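Side-chain contact in putative tagatose-6-phosphate ketose/aldose isomerase (Escherichia coli, PDB 3C3J), which is a putative isomerase, going by its name, with two SIS domains, each built on a parallel sheet, and pairs with a second chain: residues Thr14-Glu17 against Glu18-His22. Residues are numbered along the deposited sequence; the frame is centred on the assembly and turned at random.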
loop_
_atom_site.group_PDB
_atom_site.type_symbol
_atom_site.label_atom_id
_atom_site.label_comp_id
_atom_site.label_asym_id
_atom_site.label_seq_id
_atom_site.Cartn_x
_atom_site.Cartn_y
_atom_site.Cartn_z
ATOM N N THR A 14 24.699 12.662 -16.598
ATOM C CA THR A 14 23.250 12.510 -16.564
ATOM C C THR A 14 22.618 13.616 -15.717
ATOM O O THR A 14 23.205 14.075 -14.735
ATOM C CB THR A 14 22.809 11.099 -16.032
ATOM O OG1 THR A 14 23.206 10.918 -14.663
ATOM C CG2 THR A 14 23.418 9.961 -16.897
ATOM N N TRP A 15 21.427 14.043 -16.110
ATOM C CA TRP A 15 20.621 14.944 -15.300
ATOM C C TRP A 15 20.281 14.294 -13.962
ATOM O O TRP A 15 20.192 14.985 -12.953
ATOM C CB TRP A 15 19.312 15.313 -16.010
ATOM C CG TRP A 15 19.493 16.140 -17.234
ATOM C CD1 TRP A 15 19.131 15.818 -18.524
ATOM C CD2 TRP A 15 20.072 17.436 -17.292
ATOM N NE1 TRP A 15 19.464 16.853 -19.374
ATOM C CE2 TRP A 15 20.035 17.858 -18.639
ATOM C CE3 TRP A 15 20.604 18.301 -16.329
ATOM C CZ2 TRP A 15 20.528 19.096 -19.046
ATOM C CZ3 TRP A 15 21.092 19.548 -16.746
ATOM C CH2 TRP A 15 21.040 19.925 -18.087
ATOM N N THR A 16 20.068 12.973 -13.971
ATOM C CA THR A 16 19.665 12.251 -12.761
ATOM C C THR A 16 20.765 12.361 -11.702
ATOM O O THR A 16 20.470 12.654 -10.536
ATOM C CB THR A 16 19.249 10.783 -13.071
ATOM O OG1 THR A 16 18.213 10.786 -14.071
ATOM C CG2 THR A 16 18.708 10.077 -11.817
ATOM N N GLU A 17 22.027 12.198 -12.105
ATOM C CA GLU A 17 23.122 12.336 -11.152
ATOM C C GLU A 17 23.215 13.749 -10.593
ATOM O O GLU A 17 23.408 13.927 -9.386
ATOM C CB GLU A 17 24.471 11.931 -11.749
ATOM C CG GLU A 17 25.577 12.089 -10.724
ATOM C CD GLU A 17 26.953 11.733 -11.233
ATOM O OE1 GLU A 17 27.116 11.525 -12.462
ATOM O OE2 GLU A 17 27.873 11.690 -10.391
ATOM N N GLU A 18 23.090 14.745 -11.474
ATOM C CA GLU A 18 23.087 16.146 -11.076
ATOM C C GLU A 18 21.999 16.425 -10.033
ATOM O O GLU A 18 22.224 17.111 -9.047
ATOM C CB GLU A 18 22.864 17.029 -12.301
ATOM C CG GLU A 18 23.155 18.523 -12.074
ATOM C CD GLU A 18 21.984 19.325 -11.506
ATOM O OE1 GLU A 18 20.830 19.036 -11.870
ATOM O OE2 GLU A 18 22.228 20.263 -10.691
ATOM N N GLU A 19 20.827 15.857 -10.285
ATOM C CA GLU A 19 19.651 16.043 -9.453
ATOM C C GLU A 19 19.787 15.322 -8.106
ATOM O O GLU A 19 19.336 15.818 -7.069
ATOM C CB GLU A 19 18.391 15.643 -10.266
ATOM C CG GLU A 19 18.140 16.734 -11.353
ATOM C CD GLU A 19 17.355 16.323 -12.574
ATOM O OE1 GLU A 19 16.838 15.165 -12.662
ATOM O OE2 GLU A 19 17.265 17.219 -13.469
ATOM N N ILE A 20 20.428 14.171 -8.109
ATOM C CA ILE A 20 20.725 13.481 -6.856
ATOM C C ILE A 20 21.689 14.317 -6.024
ATOM O O ILE A 20 21.451 14.580 -4.838
ATOM C CB ILE A 20 21.315 12.077 -7.074
ATOM C CG1 ILE A 20 20.268 11.145 -7.681
ATOM C CG2 ILE A 20 21.835 11.515 -5.744
ATOM C CD1 ILE A 20 20.865 9.868 -8.294
ATOM N N ARG A 21 22.769 14.779 -6.652
ATOM C CA ARG A 21 23.821 15.469 -5.903
ATOM C C ARG A 21 23.415 16.845 -5.355
ATOM O O ARG A 21 23.954 17.257 -4.330
ATOM C CB ARG A 21 25.082 15.586 -6.744
ATOM C CG ARG A 21 25.746 14.259 -7.007
ATOM C CD ARG A 21 27.037 14.471 -7.764
ATOM N NE ARG A 21 27.800 13.244 -8.021
ATOM C CZ ARG A 21 28.562 12.628 -7.117
ATOM N NH1 ARG A 21 28.609 13.057 -5.873
ATOM N NH2 ARG A 21 29.255 11.547 -7.453
ATOM N N HIS A 22 22.501 17.559 -6.022
ATOM C CA HIS A 22 22.062 18.881 -5.541
ATOM C C HIS A 22 20.953 18.866 -4.476
ATOM O O HIS A 22 20.461 19.919 -4.060
ATOM C CB HIS A 22 21.774 19.864 -6.704
ATOM C CG HIS A 22 20.506 19.631 -7.478
ATOM N ND1 HIS A 22 19.337 19.153 -6.928
ATOM C CD2 HIS A 22 20.219 19.901 -8.776
ATOM C CE1 HIS A 22 18.394 19.129 -7.855
ATOM N NE2 HIS A 22 18.908 19.570 -8.988
#
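The guanidinium of Arg-21 takes Glu-17 OE2 at its edge, close to its own plane, while the ring of Phe-214 is its cation-pi partner. This is an i to i+4 salt bridge on the short helix 15-21, which Thr-14 N-caps. Arg-21 NE to Glu-17 OE2 is 2.8 Å and nearly straight. Arg-21 NH2 to the same Glu-17 OE2 is longer, 3.2 Å, and more bent. The two planes are turned 41° apart, and NE meets OE2 from the anti side, tilted out of the carboxylate plane. Glu-17 reaches this edge fully extended, CG trans to the backbone N (chi1 -180°), running alongside the Arg-21 chain. Thr-12 OG1 is hydrogen-bonded to both Glu-17 OE1 and Thr-14 OG1, and Gly-212 O accepts from Arg-21 NH2, so each charged group has a second partner. On another side of the helix, the Glu-19 chain runs extended past the Trp-15 carbonyl, its CG 3.1 Å from Trp-15 O; its carboxylate receives the backbone N-H groups of Arg-168 and Gly-169, and Arg-168 also forms a cation-pi contact with Trp-15. Thr-16 OG1 is hydrogen-bonded to Asp-362 OD1, while Thr-16 CG2 lies 4.1 Å from Ile-20 CD1. At the helix start, Thr-14 OG1 accepts from Glu-17 N at 3.1 Å.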